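Local structure of sorbitol-6-phosphate dehydrogenase (Erwinia amylovora CFBP1430, 5O3Z) at residues A[19-24]-A[230-235]; A[87-92]-A[122-127]; A[140-145]-A[183-188]. The protein probably catalyses the oxidation of sorbitol 6-phosphate at C2 with a nicotinamide cofactor, as a member of the short-chain dehydrogenase/reductase family. All blocks are in the same frame, centred on the assembly; numbering follows the deposited sequence.

Contact 1: residues A[19-24]-A[230-235]; sequences GAFLCE and DYQDVL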
loop_
_atom_site.group_PDB
_atom_site.type_symbol
_atom_site.label_atom_id
_atom_site.label_comp_id
_atom_site.label_asym_id
_atom_site.label_seq_id
_atom_site.Cartn_x
_atom_site.Cartn_y
_atom_site.Cartn_z
ATOM N N GLY A 19 12.240 -25.089 -4.113
ATOM C CA GLY A 19 12.342 -25.738 -2.844
ATOM C C GLY A 19 13.640 -26.517 -2.644
ATOM O O GLY A 19 14.254 -26.441 -1.565
ATOM N N ALA A 20 14.054 -27.213 -3.700
ATOM C CA ALA A 20 15.274 -28.037 -3.618
ATOM C C ALA A 20 16.525 -27.136 -3.492
ATOM O O ALA A 20 17.405 -27.390 -2.700
ATOM C CB ALA A 20 15.377 -28.952 -4.830
ATOM N N PHE A 21 16.528 -26.044 -4.264
ATOM C CA PHE A 21 17.583 -25.057 -4.188
ATOM C C PHE A 21 17.657 -24.427 -2.822
ATOM O O PHE A 21 18.758 -24.222 -2.348
ATOM C CB PHE A 21 17.377 -23.987 -5.256
ATOM C CG PHE A 21 18.533 -23.020 -5.398
ATOM C CD1 PHE A 21 18.692 -21.949 -4.506
ATOM C CD2 PHE A 21 19.433 -23.142 -6.467
ATOM C CE1 PHE A 21 19.764 -21.058 -4.649
ATOM C CE2 PHE A 21 20.485 -22.240 -6.634
ATOM C CZ PHE A 21 20.645 -21.195 -5.741
ATOM N N LEU A 22 16.520 -24.093 -2.175
ATOM C CA LEU A 22 16.586 -23.494 -0.850
ATOM C C LEU A 22 17.110 -24.467 0.191
ATOM O O LEU A 22 17.807 -24.053 1.107
ATOM C CB LEU A 22 15.235 -22.945 -0.407
ATOM C CG LEU A 22 14.651 -21.813 -1.231
ATOM C CD1 LEU A 22 13.199 -21.581 -0.783
ATOM C CD2 LEU A 22 15.478 -20.537 -1.020
ATOM N N CYS A 23 16.725 -25.755 0.071
ATOM C CA CYS A 23 17.259 -26.810 0.993
ATOM C C CYS A 23 18.794 -26.875 0.928
ATOM O O CYS A 23 19.461 -26.902 1.944
ATOM C CB CYS A 23 16.663 -28.184 0.639
ATOM S SG CYS A 23 14.921 -28.355 1.100
ATOM N N GLU A 24 19.332 -26.868 -0.273
ATOM C CA GLU A 24 20.806 -26.947 -0.442
ATOM C C GLU A 24 21.503 -25.697 0.106
ATOM O O GLU A 24 22.544 -25.745 0.826
ATOM C CB GLU A 24 21.156 -27.096 -1.901
ATOM C CG GLU A 24 20.517 -28.321 -2.511
ATOM C CD GLU A 24 21.182 -28.799 -3.788
ATOM O OE1 GLU A 24 22.414 -28.659 -3.931
ATOM O OE2 GLU A 24 20.473 -29.351 -4.638
ATOM N N ASP A 230 16.047 -14.809 -9.979
ATOM C CA ASP A 230 16.664 -16.123 -9.907
ATOM C C ASP A 230 16.684 -16.712 -8.510
ATOM O O ASP A 230 16.370 -16.064 -7.508
ATOM C CB ASP A 230 18.016 -16.139 -10.677
ATOM C CG ASP A 230 19.140 -15.421 -9.937
ATOM O OD1 ASP A 230 18.957 -15.118 -8.743
ATOM O OD2 ASP A 230 20.237 -15.198 -10.537
ATOM N N TYR A 231 17.028 -17.991 -8.429
ATOM C CA TYR A 231 16.851 -18.715 -7.173
ATOM C C TYR A 231 17.751 -18.184 -6.109
ATOM O O TYR A 231 17.456 -18.251 -4.884
ATOM C CB TYR A 231 17.110 -20.247 -7.356
ATOM C CG TYR A 231 16.154 -21.074 -8.227
ATOM C CD1 TYR A 231 14.788 -20.764 -8.361
ATOM C CD2 TYR A 231 16.608 -22.218 -8.854
ATOM C CE1 TYR A 231 13.941 -21.575 -9.111
ATOM C CE2 TYR A 231 15.765 -23.024 -9.615
ATOM C CZ TYR A 231 14.434 -22.693 -9.744
ATOM O OH TYR A 231 13.607 -23.492 -10.492
ATOM N N GLN A 232 18.916 -17.691 -6.529
ATOM C CA GLN A 232 19.861 -17.157 -5.556
ATOM C C GLN A 232 19.349 -15.857 -4.892
ATOM O O GLN A 232 19.563 -15.624 -3.711
ATOM C CB GLN A 232 21.259 -16.955 -6.203
ATOM C CG GLN A 232 22.324 -16.517 -5.214
ATOM C CD GLN A 232 22.728 -17.624 -4.286
ATOM O OE1 GLN A 232 22.980 -18.738 -4.749
ATOM N NE2 GLN A 232 22.780 -17.366 -3.037
ATOM N N ASP A 233 18.648 -15.028 -5.648
ATOM C CA ASP A 233 18.023 -13.808 -5.022
ATOM C C ASP A 233 17.071 -14.223 -3.934
ATOM O O ASP A 233 17.058 -13.704 -2.888
ATOM C CB ASP A 233 17.251 -13.006 -6.055
ATOM C CG ASP A 233 18.063 -12.627 -7.229
ATOM O OD1 ASP A 233 19.195 -12.107 -7.046
ATOM O OD2 ASP A 233 17.562 -12.834 -8.322
ATOM N N VAL A 234 16.301 -15.265 -4.192
ATOM C CA VAL A 234 15.381 -15.758 -3.197
ATOM C C VAL A 234 16.073 -16.182 -1.928
ATOM O O VAL A 234 15.727 -15.766 -0.814
ATOM C CB VAL A 234 14.510 -16.905 -3.768
ATOM C CG1 VAL A 234 13.517 -17.396 -2.725
ATOM C CG2 VAL A 234 13.735 -16.450 -4.996
ATOM N N LEU A 235 17.064 -17.071 -2.107
ATOM C CA LEU A 235 17.905 -17.548 -1.034
ATOM C C LEU A 235 18.508 -16.435 -0.210
ATOM O O LEU A 235 18.413 -16.446 1.007
ATOM C CB LEU A 235 18.971 -18.499 -1.643
ATOM C CG LEU A 235 19.925 -19.209 -0.677
ATOM C CD1 LEU A 235 19.175 -20.058 0.341
ATOM C CD2 LEU A 235 20.884 -20.083 -1.480
#
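F21 lays one face of its ring over the CB of Y231. This CH-pi contact is nearly centred: Y231 CB sits 3.6 Å from the centroid of the F21 ring, 8° off the normal. The two aromatic rings themselves meet obliquely. CG of F21 stands anti to the backbone N (chi1 -171°), which carries the ring across to the start of helix 231-242. The far end of the ring has two further neighbours. F21 CE1 touches L235 CD2 at 3.5 Å. Q232 OE1 lies in the ring plane at the edge, 3.5 Å from F21 CZ, with its amide turned steeply from the ring; the NE2 of the same amide bonds to N236. Deeper in, L22 CD2 packs on L235 CD1 at 4.0 Å and on V234 CG1. No hydrogen bond crosses between the segments. The start of the second helix is fixed by a capping box: D233 N donates to D230 OD1 (3.1 Å), and D230 N donates back to D233 OD2. The short helical segments cross at -52°. This is apolar helix-helix packing on one side of a Rossmann-type sheet, joining the first helix of the SDR fold to the late helix 231-242.

Contact 2: residues A[87-92]-A[122-127]; sequences DLLVYS and LCSREF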
loop_
_atom_site.group_PDB
_atom_site.type_symbol
_atom_site.label_atom_id
_atom_site.label_comp_id
_atom_site.label_asym_id
_atom_site.label_seq_id
_atom_site.Cartn_x
_atom_site.Cartn_y
_atom_site.Cartn_z
ATOM N N ASP A 87 13.344 -24.395 13.920
ATOM C CA ASP A 87 13.774 -22.964 14.039
ATOM C C ASP A 87 13.215 -22.050 12.911
ATOM O O ASP A 87 12.921 -20.880 13.161
ATOM C CB ASP A 87 15.294 -22.884 14.075
ATOM C CG ASP A 87 15.884 -23.557 15.313
ATOM O OD1 ASP A 87 15.976 -22.884 16.379
ATOM O OD2 ASP A 87 16.160 -24.765 15.231
ATOM N N LEU A 88 13.113 -22.620 11.718
ATOM C CA LEU A 88 12.701 -21.963 10.489
ATOM C C LEU A 88 11.708 -22.854 9.756
ATOM O O LEU A 88 12.086 -24.008 9.390
ATOM C CB LEU A 88 13.901 -21.706 9.587
ATOM C CG LEU A 88 13.625 -21.217 8.155
ATOM C CD1 LEU A 88 12.927 -19.882 8.232
ATOM C CD2 LEU A 88 14.915 -21.074 7.347
ATOM N N LEU A 89 10.502 -22.356 9.463
ATOM C CA LEU A 89 9.623 -22.997 8.457
ATOM C C LEU A 89 9.688 -22.238 7.137
ATOM O O LEU A 89 9.434 -21.016 7.146
ATOM C CB LEU A 89 8.163 -23.058 8.955
ATOM C CG LEU A 89 7.048 -23.522 7.968
ATOM C CD1 LEU A 89 7.252 -25.035 7.667
ATOM C CD2 LEU A 89 5.655 -23.283 8.548
ATOM N N VAL A 90 10.035 -22.914 6.037
ATOM C CA VAL A 90 9.878 -22.390 4.725
ATOM C C VAL A 90 8.734 -23.096 4.013
ATOM O O VAL A 90 8.778 -24.321 3.794
ATOM C CB VAL A 90 11.174 -22.459 3.908
ATOM C CG1 VAL A 90 11.008 -21.810 2.554
ATOM C CG2 VAL A 90 12.297 -21.802 4.671
ATOM N N TYR A 91 7.709 -22.313 3.622
ATOM C CA TYR A 91 6.582 -22.853 2.886
ATOM C C TYR A 91 6.640 -22.438 1.448
ATOM O O TYR A 91 6.445 -21.231 1.056
ATOM C CB TYR A 91 5.217 -22.500 3.538
ATOM C CG TYR A 91 4.034 -23.257 2.918
ATOM C CD1 TYR A 91 3.339 -22.781 1.783
ATOM C CD2 TYR A 91 3.615 -24.450 3.466
ATOM C CE1 TYR A 91 2.277 -23.494 1.249
ATOM C CE2 TYR A 91 2.579 -25.158 2.925
ATOM C CZ TYR A 91 1.933 -24.716 1.821
ATOM O OH TYR A 91 0.892 -25.516 1.400
ATOM N N SER A 92 6.930 -23.435 0.652
ATOM C CA SER A 92 7.131 -23.254 -0.741
ATOM C C SER A 92 6.240 -24.205 -1.541
ATOM O O SER A 92 6.596 -25.334 -1.815
ATOM C CB SER A 92 8.621 -23.433 -1.010
ATOM O OG SER A 92 8.849 -23.252 -2.377
ATOM N N LEU A 122 -1.825 -24.731 7.913
ATOM C CA LEU A 122 -1.519 -25.936 8.701
ATOM C C LEU A 122 -0.073 -26.035 9.183
ATOM O O LEU A 122 0.178 -26.236 10.411
ATOM C CB LEU A 122 -1.941 -27.157 7.991
ATOM C CG LEU A 122 -3.454 -27.230 7.911
ATOM C CD1 LEU A 122 -3.749 -28.217 6.806
ATOM C CD2 LEU A 122 -4.001 -27.592 9.283
ATOM N N CYS A 123 0.846 -25.851 8.257
ATOM C CA CYS A 123 2.287 -25.803 8.551
ATOM C C CYS A 123 2.693 -24.763 9.538
ATOM O O CYS A 123 3.467 -25.061 10.451
ATOM C CB CYS A 123 3.125 -25.762 7.260
ATOM S SG CYS A 123 2.824 -27.299 6.318
ATOM N N SER A 124 2.157 -23.550 9.456
ATOM C CA SER A 124 2.469 -22.526 10.451
ATOM C C SER A 124 1.968 -22.874 11.878
ATOM O O SER A 124 2.663 -22.637 12.931
ATOM C CB SER A 124 1.824 -21.203 9.975
ATOM O OG SER A 124 2.456 -20.835 8.761
ATOM N N ARG A 125 0.746 -23.391 11.899
ATOM C CA ARG A 125 0.137 -23.839 13.145
ATOM C C ARG A 125 1.004 -24.844 13.874
ATOM O O ARG A 125 1.299 -24.665 15.056
ATOM C CB ARG A 125 -1.256 -24.477 12.936
ATOM C CG ARG A 125 -1.985 -24.670 14.279
ATOM C CD ARG A 125 -3.411 -25.126 14.111
ATOM N NE ARG A 125 -3.472 -26.498 13.606
ATOM C CZ ARG A 125 -4.571 -27.082 13.133
ATOM N NH1 ARG A 125 -5.731 -26.405 13.038
ATOM N NH2 ARG A 125 -4.504 -28.335 12.727
ATOM N N GLU A 126 1.345 -25.916 13.189
ATOM C CA GLU A 126 2.013 -27.067 13.834
ATOM C C GLU A 126 3.458 -26.819 14.190
ATOM O O GLU A 126 3.925 -27.276 15.258
ATOM C CB GLU A 126 1.900 -28.342 12.989
ATOM C CG GLU A 126 0.464 -28.761 12.703
ATOM C CD GLU A 126 -0.332 -29.027 13.986
ATOM O OE1 GLU A 126 0.173 -29.795 14.816
ATOM O OE2 GLU A 126 -1.437 -28.464 14.206
ATOM N N PHE A 127 4.164 -26.055 13.358
ATOM C CA PHE A 127 5.524 -25.712 13.692
ATOM C C PHE A 127 5.689 -24.584 14.598
ATOM O O PHE A 127 6.596 -24.624 15.404
ATOM C CB PHE A 127 6.319 -25.569 12.460
ATOM C CG PHE A 127 6.503 -26.856 11.756
ATOM C CD1 PHE A 127 7.438 -27.797 12.234
ATOM C CD2 PHE A 127 5.715 -27.179 10.680
ATOM C CE1 PHE A 127 7.606 -29.008 11.540
ATOM C CE2 PHE A 127 5.868 -28.385 9.997
ATOM C CZ PHE A 127 6.809 -29.291 10.434
#
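L89 and Y91, two residues apart on strand 88-91, both face helix 106-133, and C123 sits where they meet. L89 CD2 presses on the helix backbone, 3.4 Å from C123 O and close to S124 N, and also touches C123 CB at 3.8 Å. The other methyl goes to F127, where L89 CD1 lies 4.0 Å from F127 CD2; the two side chains cross at about a right angle. Y91 offers its ring edge to the sulfur. C123 SG touches Y91 CE2 at 4.0 Å. Seen from the ring centroid it lies 81° off the normal, so this sulfur-aromatic contact is near the ring plane and not over a face. The sulfur is placed anti to its own carbonyl carbon (chi1 -62°), on the side of the Y91 ring. The polar ends are satisfied by helix 106-133 itself: Y91 OH bonds to V115 O and S124 OG to Y120 O. On the far side of the helix R125 NE makes a salt bridge to E126 OE2 (2.9 Å), and R125 NH1 reaches F104 O of a neighbouring subunit. Strand and helix segments run almost antiparallel, at 170°. One helix face thus covers the middle of the sheet while the other meets a second subunit, as is common for this long helix in SDR tetramers. The buried contact belongs to the alpha/beta sandwich of the Rossmann fold.

Contact 3: residues A[140-145]-A[183-188]; sequences IIQINS and VHSLML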
loop_
_atom_site.group_PDB
_atom_site.type_symbol
_atom_site.label_atom_id
_atom_site.label_comp_id
_atom_site.label_asym_id
_atom_site.label_seq_id
_atom_site.Cartn_x
_atom_site.Cartn_y
_atom_site.Cartn_z
ATOM N N ILE A 140 9.202 -17.929 10.186
ATOM C CA ILE A 140 8.320 -18.563 9.245
ATOM C C ILE A 140 8.426 -17.704 8.001
ATOM O O ILE A 140 8.180 -16.486 8.079
ATOM C CB ILE A 140 6.874 -18.627 9.739
ATOM C CG1 ILE A 140 6.737 -19.501 10.988
ATOM C CG2 ILE A 140 5.964 -19.107 8.619
ATOM C CD1 ILE A 140 5.391 -19.428 11.684
ATOM N N ILE A 141 8.788 -18.305 6.893
ATOM C CA ILE A 141 8.885 -17.563 5.657
ATOM C C ILE A 141 8.081 -18.250 4.625
ATOM O O ILE A 141 8.363 -19.405 4.285
ATOM C CB ILE A 141 10.349 -17.423 5.219
ATOM C CG1 ILE A 141 11.051 -16.435 6.178
ATOM C CG2 ILE A 141 10.445 -16.887 3.801
ATOM C CD1 ILE A 141 12.559 -16.501 6.145
ATOM N N GLN A 142 7.119 -17.524 4.025
ATOM C CA GLN A 142 6.363 -18.038 2.886
ATOM C C GLN A 142 6.869 -17.596 1.523
ATOM O O GLN A 142 7.088 -16.413 1.275
ATOM C CB GLN A 142 4.906 -17.539 2.983
ATOM C CG GLN A 142 3.928 -18.265 2.052
ATOM C CD GLN A 142 2.728 -17.387 1.564
ATOM O OE1 GLN A 142 2.697 -16.153 1.735
ATOM N NE2 GLN A 142 1.781 -18.040 0.861
ATOM N N ILE A 143 6.955 -18.497 0.585
ATOM C CA ILE A 143 7.220 -18.129 -0.822
ATOM C C ILE A 143 5.895 -17.656 -1.451
ATOM O O ILE A 143 4.942 -18.397 -1.469
ATOM C CB ILE A 143 7.786 -19.300 -1.602
ATOM C CG1 ILE A 143 9.051 -19.870 -0.904
ATOM C CG2 ILE A 143 8.092 -18.881 -3.008
ATOM C CD1 ILE A 143 10.060 -18.793 -0.393
ATOM N N ASN A 144 5.850 -16.391 -1.904
ATOM C CA ASN A 144 4.668 -15.788 -2.433
ATOM C C ASN A 144 5.148 -15.246 -3.790
ATOM O O ASN A 144 6.172 -15.733 -4.345
ATOM C CB ASN A 144 4.118 -14.793 -1.380
ATOM C CG ASN A 144 2.640 -14.414 -1.606
ATOM O OD1 ASN A 144 2.232 -13.991 -2.697
ATOM N ND2 ASN A 144 1.871 -14.546 -0.565
ATOM N N SER A 145 4.485 -14.221 -4.297
ATOM C CA SER A 145 4.508 -13.880 -5.682
ATOM C C SER A 145 4.173 -12.396 -5.761
ATOM O O SER A 145 3.459 -11.872 -4.898
ATOM C CB SER A 145 3.456 -14.659 -6.433
ATOM O OG SER A 145 3.334 -14.267 -7.817
ATOM N N VAL A 183 7.466 -13.606 10.949
ATOM C CA VAL A 183 6.744 -14.217 9.830
ATOM C C VAL A 183 6.764 -13.207 8.688
ATOM O O VAL A 183 6.374 -12.033 8.914
ATOM C CB VAL A 183 5.286 -14.444 10.223
ATOM C CG1 VAL A 183 4.549 -15.326 9.152
ATOM C CG2 VAL A 183 5.174 -15.040 11.627
ATOM N N HIS A 184 7.192 -13.646 7.525
ATOM C CA HIS A 184 7.274 -12.878 6.274
ATOM C C HIS A 184 6.803 -13.625 5.097
ATOM O O HIS A 184 6.872 -14.863 5.071
ATOM C CB HIS A 184 8.707 -12.475 5.983
ATOM C CG HIS A 184 9.337 -11.676 7.065
ATOM N ND1 HIS A 184 8.942 -10.367 7.332
ATOM C CD2 HIS A 184 10.283 -11.997 7.991
ATOM C CE1 HIS A 184 9.601 -9.935 8.402
ATOM N NE2 HIS A 184 10.435 -10.899 8.819
ATOM N N SER A 185 6.340 -12.880 4.084
ATOM C CA SER A 185 6.026 -13.425 2.801
ATOM C C SER A 185 6.978 -12.780 1.807
ATOM O O SER A 185 7.202 -11.528 1.824
ATOM C CB SER A 185 4.553 -13.147 2.463
ATOM O OG SER A 185 3.669 -14.029 3.161
ATOM N N LEU A 186 7.550 -13.599 0.935
ATOM C CA LEU A 186 8.483 -13.114 -0.065
ATOM C C LEU A 186 7.806 -13.010 -1.366
ATOM O O LEU A 186 7.349 -14.013 -1.892
ATOM C CB LEU A 186 9.715 -14.057 -0.220
ATOM C CG LEU A 186 10.609 -14.330 0.970
ATOM C CD1 LEU A 186 11.939 -14.987 0.525
ATOM C CD2 LEU A 186 10.850 -13.039 1.784
ATOM N N MET A 187 7.706 -11.792 -1.919
ATOM C CA MET A 187 6.944 -11.601 -3.094
ATOM C C MET A 187 7.818 -11.701 -4.307
ATOM O O MET A 187 8.380 -10.732 -4.797
ATOM C CB MET A 187 6.117 -10.278 -2.990
ATOM C CG MET A 187 5.689 -9.926 -1.567
ATOM S SD MET A 187 4.569 -11.139 -0.809
ATOM C CE MET A 187 3.060 -10.905 -1.789
ATOM N N LEU A 188 7.934 -12.880 -4.872
ATOM C CA LEU A 188 8.865 -13.080 -5.992
ATOM C C LEU A 188 8.389 -12.554 -7.282
ATOM O O LEU A 188 7.199 -12.610 -7.595
ATOM C CB LEU A 188 9.147 -14.579 -6.190
ATOM C CG LEU A 188 9.643 -15.285 -4.915
ATOM C CD1 LEU A 188 10.043 -16.690 -5.265
ATOM C CD2 LEU A 188 10.729 -14.595 -4.110
#
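Strands 140-145 and 183-188 run parallel as neighbours in the sheet, the short segments crossing at -35°, with firm pairing from I140 with V183 to I143 with L186. The central bonds are nearly straight: Q142 N gives to H184 O at 2.9 Å (170° at the hydrogen), and L186 N to Q142 O at 2.9 Å (171°). Toward the C-terminal ends the pairing slackens, and L188 N to N144 O is weak at 3.4 Å. On the face bearing Q142, S185 OG donates to Q142 OE1 over 2.7 Å, in the carbonyl plane. Q142 OE1 also accepts from N144 ND2 at 2.9 Å, from above that plane, so two donors grip it. T169 on helix 156-176 also bonds S185 OG, and N144 ND2 reaches K162 O on that helix. M187 bends at chi2 and chi3 and lies alongside N144, bringing M187 CE to 3.3 Å from N144 OD1. I140 CG2 and V183 CG1 lie side by side at the other end of this face. The opposite face is apolar over its middle: I141 CG2 meets L186 CG obliquely, and I143 CG2 meets L188 CD1 at 3.7 Å. Helix 231-242 covers this layer through L238, V237 and V234. The strands are the two ends of a beta-alpha-beta crossover through helix 156-176. In SDR enzymes the catalytic serine lies at or just after the C-terminal end of the first of these strands, and Y158 and K162 on helix 156-176 fit the family's YxxxK motif.

In the fold
From the N terminus, helix 17-28 follows the first strand and supplies one half of contact 1. Its partner, helix 231-242, comes some 200 residues later, so this contact closes a long loop in which both others are nested. Contact 2 closes a short loop, from strand 88-91 to the long helix 106-133. Contact 3 follows in series and closes the loop through helix 156-176, from strand 139-145 to strand 182-188. Contacts 2 and 3 join in the sheet, where L89 O and Y91 O probably accept bonds from I141 N and I143 N. Contact 1 lies on one side of this sheet, with V234 against L188 and L22 against V90; helix 106-133 covers the other side.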